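Agmatinase (Burkholderia thailandensis, PDB 4DZ4) probably hydrolyses agmatine to putrescine and urea as a manganese-dependent enzyme of the arginase family, with two metal ions in each subunit. Local coordinates at residues Ile160-His165 against Val198-Arg203; Ile247-Pro252 against Gly264-Ala269. One frame throughout, in Å; residues are numbered along the deposited sequence.

Overall arrangement
Two buried contacts illustrate how an arginase-type fold builds a metal site at the C-terminal edge of a parallel sheet. Interaction 1 lies within the sheet itself, where strands 158-162 and 198-202 pair side by side and the first runs out into the loop carrying D163 and H165. Interaction 2 uses no strand: the turn after strand 240-246, which carries D248, is tied to the chain leading into helix 268-276. Regular parallel bonding governs the first, a two-bond backbone clamp and one aspartate oxygen the second. Their centres lie about 11 Å apart, both supply ligands to one manganese ion, and R203 of interaction 1 reaches across to the carbonyl of C249 in interaction 2.

Interaction 1: residues Ile160-His165 against Val198-Arg203; sequences IHFDAH and VQVGIR. With MN (manganese (II) ion), chain Q; MN (manganese (II) ion), chain P.
At the two-manganese site, strands 158-162 and 198-202 pair in parallel, with both polar backbone atoms of H161 bonded to strand 198-202: its N donates to V198 O (2.9 Å) and its O accepts from V200 N. D163 N continues the ladder onto V200 O.

On one face of the sheet, F162 and V200 lie side by side; on the other, Q199 NE2 donates to H161 ND1 (3.0 Å), close to the plane of the imidazole, with the amide turned 54° from the ring. H161 holds CG anti to its N (chi1 173°), and its NE2 donates to D163 OD2 (2.8 Å) on the anti side. Q199 thus probably helps to orient a second-shell histidine whose bond would steady a metal ligand.

D163 bridges the metals, OD1 to one manganese (2.1 Å) and OD2 to the other (2.2 Å). OD1 also accepts H165 N from above the carboxylate plane, closing an Asx turn, while H165 ND1 binds the first ion.

Further on, R203 N bonds A164 O (3.0 Å), and A164 CB sits over one face of the R203 guanidinium, whose NH1 reaches V262 O. Carboxylates and histidines on loops following parallel strands are characteristic of the arginase-fold binuclear manganese centre.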
loop_
_atom_site.group_PDB
_atom_site.type_symbol
_atom_site.label_atom_id
_atom_site.label_comp_id
_atom_site.label_asym_id
_atom_site.label_seq_id
_atom_site.Cartn_x
_atom_site.Cartn_y
_atom_site.Cartn_z
ATOM N N ILE B 160 27.951 20.961 -4.363
ATOM C CA ILE B 160 28.000 19.837 -3.409
ATOM C C ILE B 160 26.747 19.018 -3.713
ATOM O O ILE B 160 25.636 19.449 -3.463
ATOM C CB ILE B 160 28.005 20.293 -1.935
ATOM C CG1 ILE B 160 29.220 21.196 -1.640
ATOM C CG2 ILE B 160 28.008 19.045 -1.034
ATOM C CD1 ILE B 160 29.178 21.824 -0.251
ATOM N N HIS B 161 26.950 17.820 -4.240
ATOM C CA HIS B 161 25.865 17.066 -4.903
ATOM C C HIS B 161 25.728 15.688 -4.297
ATOM O O HIS B 161 26.653 14.887 -4.388
ATOM C CB HIS B 161 26.227 17.039 -6.384
ATOM C CG HIS B 161 25.342 16.178 -7.259
ATOM N ND1 HIS B 161 25.762 15.749 -8.479
ATOM C CD2 HIS B 161 24.046 15.714 -7.105
ATOM C CE1 HIS B 161 24.789 15.025 -9.064
ATOM N NE2 HIS B 161 23.742 14.998 -8.237
ATOM N N PHE B 162 24.615 15.448 -3.600
ATOM C CA PHE B 162 24.360 14.142 -2.982
ATOM C C PHE B 162 23.426 13.378 -3.927
ATOM O O PHE B 162 22.349 13.889 -4.259
ATOM C CB PHE B 162 23.675 14.315 -1.627
ATOM C CG PHE B 162 24.547 14.909 -0.563
ATOM C CD1 PHE B 162 25.171 14.096 0.391
ATOM C CD2 PHE B 162 24.718 16.293 -0.483
ATOM C CE1 PHE B 162 25.986 14.633 1.391
ATOM C CE2 PHE B 162 25.507 16.850 0.538
ATOM C CZ PHE B 162 26.135 16.026 1.471
ATOM N N ASP B 163 23.800 12.167 -4.354
ATOM C CA ASP B 163 23.041 11.491 -5.414
ATOM C C ASP B 163 23.615 10.119 -5.636
ATOM O O ASP B 163 24.834 9.935 -5.521
ATOM C CB ASP B 163 23.189 12.287 -6.728
ATOM C CG ASP B 163 22.005 12.142 -7.678
ATOM O OD1 ASP B 163 21.519 11.015 -7.907
ATOM O OD2 ASP B 163 21.628 13.174 -8.275
ATOM N N ALA B 164 22.762 9.176 -6.007
ATOM C CA ALA B 164 23.259 7.919 -6.582
ATOM C C ALA B 164 23.826 8.124 -7.997
ATOM O O ALA B 164 24.560 7.260 -8.492
ATOM C CB ALA B 164 22.131 6.877 -6.634
ATOM N N HIS B 165 23.456 9.245 -8.640
ATOM C CA HIS B 165 23.725 9.527 -10.064
ATOM C C HIS B 165 24.510 10.827 -10.249
ATOM O O HIS B 165 24.217 11.839 -9.641
ATOM C CB HIS B 165 22.412 9.684 -10.844
ATOM C CG HIS B 165 21.455 8.539 -10.651
ATOM N ND1 HIS B 165 20.484 8.547 -9.700
ATOM C CD2 HIS B 165 21.344 7.331 -11.323
ATOM C CE1 HIS B 165 19.798 7.377 -9.764
ATOM N NE2 HIS B 165 20.317 6.649 -10.765
ATOM N N VAL B 198 31.915 18.376 -5.762
ATOM C CA VAL B 198 32.000 17.022 -5.206
ATOM C C VAL B 198 30.649 16.332 -5.268
ATOM O O VAL B 198 29.594 16.949 -5.003
ATOM C CB VAL B 198 32.574 17.045 -3.758
ATOM C CG1 VAL B 198 31.703 17.898 -2.819
ATOM C CG2 VAL B 198 32.763 15.619 -3.221
ATOM N N GLN B 199 30.691 15.040 -5.598
ATOM C CA GLN B 199 29.487 14.232 -5.722
ATOM C C GLN B 199 29.598 13.100 -4.702
ATOM O O GLN B 199 30.614 12.424 -4.649
ATOM C CB GLN B 199 29.363 13.725 -7.152
ATOM C CG GLN B 199 29.173 14.880 -8.148
ATOM C CD GLN B 199 29.073 14.435 -9.594
ATOM O OE1 GLN B 199 29.912 13.678 -10.098
ATOM N NE2 GLN B 199 28.010 14.888 -10.276
ATOM N N VAL B 200 28.558 12.933 -3.899
ATOM C CA VAL B 200 28.608 12.088 -2.695
ATOM C C VAL B 200 27.487 11.034 -2.742
ATOM O O VAL B 200 26.308 11.375 -2.907
ATOM C CB VAL B 200 28.414 12.929 -1.417
ATOM C CG1 VAL B 200 28.547 12.035 -0.179
ATOM C CG2 VAL B 200 29.452 14.064 -1.337
ATOM N N GLY B 201 27.860 9.764 -2.586
ATOM C CA GLY B 201 26.902 8.653 -2.599
ATOM C C GLY B 201 26.743 8.004 -3.978
ATOM O O GLY B 201 25.933 7.078 -4.158
ATOM N N ILE B 202 27.527 8.482 -4.942
ATOM C CA ILE B 202 27.516 7.965 -6.326
ATOM C C ILE B 202 27.637 6.447 -6.375
ATOM O O ILE B 202 28.451 5.848 -5.680
ATOM C CB ILE B 202 28.616 8.612 -7.203
ATOM C CG1 ILE B 202 28.415 10.143 -7.292
ATOM C CG2 ILE B 202 28.648 7.934 -8.594
ATOM C CD1 ILE B 202 27.132 10.577 -8.035
ATOM N N ARG B 203 26.813 5.820 -7.202
ATOM C CA ARG B 203 26.895 4.372 -7.371
ATOM C C ARG B 203 26.322 3.969 -8.728
ATOM O O ARG B 203 25.762 2.863 -8.890
ATOM C CB ARG B 203 26.219 3.638 -6.208
ATOM C CG ARG B 203 24.812 4.092 -5.873
ATOM C CD ARG B 203 24.376 3.449 -4.557
ATOM N NE ARG B 203 22.970 3.725 -4.191
ATOM C CZ ARG B 203 22.497 4.841 -3.626
ATOM N NH1 ARG B 203 21.202 4.900 -3.300
ATOM N NH2 ARG B 203 23.285 5.886 -3.354
HETATM MN MN MN Q . 19.627 10.403 -8.631
HETATM MN MN MN P . 20.031 13.395 -9.763
HETATM O O HOH W 1 19.794 11.553 -10.348
#

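Interaction 2: residues Ile247-Pro252 against Gly264-Ala269; sequences IDCLDP and GGLSSA. With MN (manganese (II) ion), chain Q.
The backbones of L250 and L266 meet in a single bridge, with L266 N donating to C249 O (3.2 Å) and D251 N to L266 O (2.9 Å), so that two nearly straight bonds clamp the loop after strand 240-246 to the approach of helix 268-276. G265 runs close against this clamp, its CA 3.7 Å from C249 O.

D251 supplies the polar grip. With CG anti to its own N (chi1 -166°), its carboxylate lies beside the glycine pair, and OD1 collects two amides: G265 N at 2.9 Å on the anti lone pair, and G264 N at 2.7 Å, nearly in line with the C-O bond. The second bond is the more bent, at 134°. OD2 accepts from A253 N, so both oxygens of this buried carboxylate are engaged by backbone amides, which would be expected to favour its charged form.

The 3-10 turn at 247-249 also carries D248, which grips one manganese through both carboxylate oxygens. Together with D246, another ligand of that ion, it makes the DxD pattern at the end of strand 240-246 in the arginase fold. R203 NH2 bonds C249 O, giving that carbonyl a second donor beside L266 N.

Apolar contacts flank the backbone clamp. C249 SG, placed anti to its backbone N (chi1 -180°), meets the CD2 methyl of L266 at 3.8 Å. The CD2 branch of L250 rests against L266 CB and comes to 3.6 Å from S267 O. S267 occupies the N-cap position of helix 268-276. Beside it, S268 packs on D251 of a neighbouring subunit, bringing this helix start to a subunit interface.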
loop_
_atom_site.group_PDB
_atom_site.type_symbol
_atom_site.label_atom_id
_atom_site.label_comp_id
_atom_site.label_asym_id
_atom_site.label_seq_id
_atom_site.Cartn_x
_atom_site.Cartn_y
_atom_site.Cartn_z
ATOM N N ILE B 247 17.277 12.829 -3.065
ATOM C CA ILE B 247 16.918 11.860 -2.029
ATOM C C ILE B 247 17.344 10.416 -2.369
ATOM O O ILE B 247 17.567 9.607 -1.457
ATOM C CB ILE B 247 15.418 11.970 -1.662
ATOM C CG1 ILE B 247 15.167 11.521 -0.187
ATOM C CG2 ILE B 247 14.540 11.231 -2.703
ATOM C CD1 ILE B 247 15.894 12.310 0.893
ATOM N N ASP B 248 17.528 10.114 -3.655
ATOM C CA ASP B 248 18.008 8.769 -4.045
ATOM C C ASP B 248 19.483 8.517 -3.706
ATOM O O ASP B 248 19.994 7.416 -3.912
ATOM C CB ASP B 248 17.648 8.417 -5.508
ATOM C CG ASP B 248 18.562 9.084 -6.573
ATOM O OD1 ASP B 248 18.068 9.168 -7.728
ATOM O OD2 ASP B 248 19.704 9.526 -6.299
ATOM N N CYS B 249 20.153 9.540 -3.160
ATOM C CA CYS B 249 21.454 9.320 -2.476
ATOM C C CYS B 249 21.250 8.230 -1.370
ATOM O O CYS B 249 22.083 7.337 -1.189
ATOM C CB CYS B 249 21.907 10.630 -1.820
ATOM S SG CYS B 249 23.492 10.444 -0.972
ATOM N N LEU B 250 20.114 8.301 -0.683
ATOM C CA LEU B 250 19.810 7.353 0.377
ATOM C C LEU B 250 19.467 5.999 -0.243
ATOM O O LEU B 250 18.913 5.937 -1.349
ATOM C CB LEU B 250 18.618 7.852 1.229
ATOM C CG LEU B 250 18.829 9.240 1.829
ATOM C CD1 LEU B 250 17.640 9.637 2.710
ATOM C CD2 LEU B 250 20.123 9.308 2.633
ATOM N N ASP B 251 19.823 4.933 0.463
ATOM C CA ASP B 251 19.418 3.604 0.045
ATOM C C ASP B 251 17.904 3.550 -0.114
ATOM O O ASP B 251 17.201 4.200 0.639
ATOM C CB ASP B 251 19.876 2.546 1.051
ATOM C CG ASP B 251 19.768 1.139 0.454
ATOM O OD1 ASP B 251 20.685 0.704 -0.276
ATOM O OD2 ASP B 251 18.701 0.527 0.642
ATOM N N PRO B 252 17.408 2.756 -1.075
ATOM C CA PRO B 252 15.940 2.559 -1.191
ATOM C C PRO B 252 15.237 2.131 0.098
ATOM O O PRO B 252 14.034 2.382 0.242
ATOM C CB PRO B 252 15.824 1.485 -2.290
ATOM C CG PRO B 252 17.038 1.777 -3.205
ATOM C CD PRO B 252 18.143 2.170 -2.220
ATOM N N GLY B 264 22.286 -0.035 -2.346
ATOM C CA GLY B 264 23.637 0.167 -1.758
ATOM C C GLY B 264 23.925 1.588 -1.275
ATOM O O GLY B 264 25.093 1.996 -1.201
ATOM N N GLY B 265 22.900 2.366 -0.989
ATOM C CA GLY B 265 23.098 3.797 -0.699
ATOM C C GLY B 265 23.342 4.112 0.779
ATOM O O GLY B 265 23.622 3.229 1.597
ATOM N N LEU B 266 23.249 5.395 1.090
ATOM C CA LEU B 266 23.463 5.916 2.430
ATOM C C LEU B 266 22.262 5.751 3.337
ATOM O O LEU B 266 21.125 5.731 2.880
ATOM C CB LEU B 266 23.814 7.408 2.341
ATOM C CG LEU B 266 25.282 7.790 2.099
ATOM C CD1 LEU B 266 25.938 7.162 0.913
ATOM C CD2 LEU B 266 25.437 9.305 2.027
ATOM N N SER B 267 22.508 5.651 4.642
ATOM C CA SER B 267 21.430 5.786 5.608
ATOM C C SER B 267 21.085 7.279 5.824
ATOM O O SER B 267 21.910 8.142 5.538
ATOM C CB SER B 267 21.826 5.160 6.949
ATOM O OG SER B 267 22.923 5.853 7.546
ATOM N N SER B 268 19.890 7.574 6.340
ATOM C CA SER B 268 19.603 8.970 6.692
ATOM C C SER B 268 20.570 9.438 7.806
ATOM O O SER B 268 20.945 10.618 7.829
ATOM C CB SER B 268 18.131 9.180 7.072
ATOM O OG SER B 268 17.798 8.285 8.110
ATOM N N ALA B 269 20.966 8.528 8.716
ATOM C CA ALA B 269 21.921 8.883 9.768
ATOM C C ALA B 269 23.228 9.401 9.162
ATOM O O ALA B 269 23.766 10.448 9.610
ATOM C CB ALA B 269 22.200 7.701 10.696
HETATM MN MN MN Q . 19.627 10.403 -8.631
HETATM O O HOH W 1 19.794 11.553 -10.348
#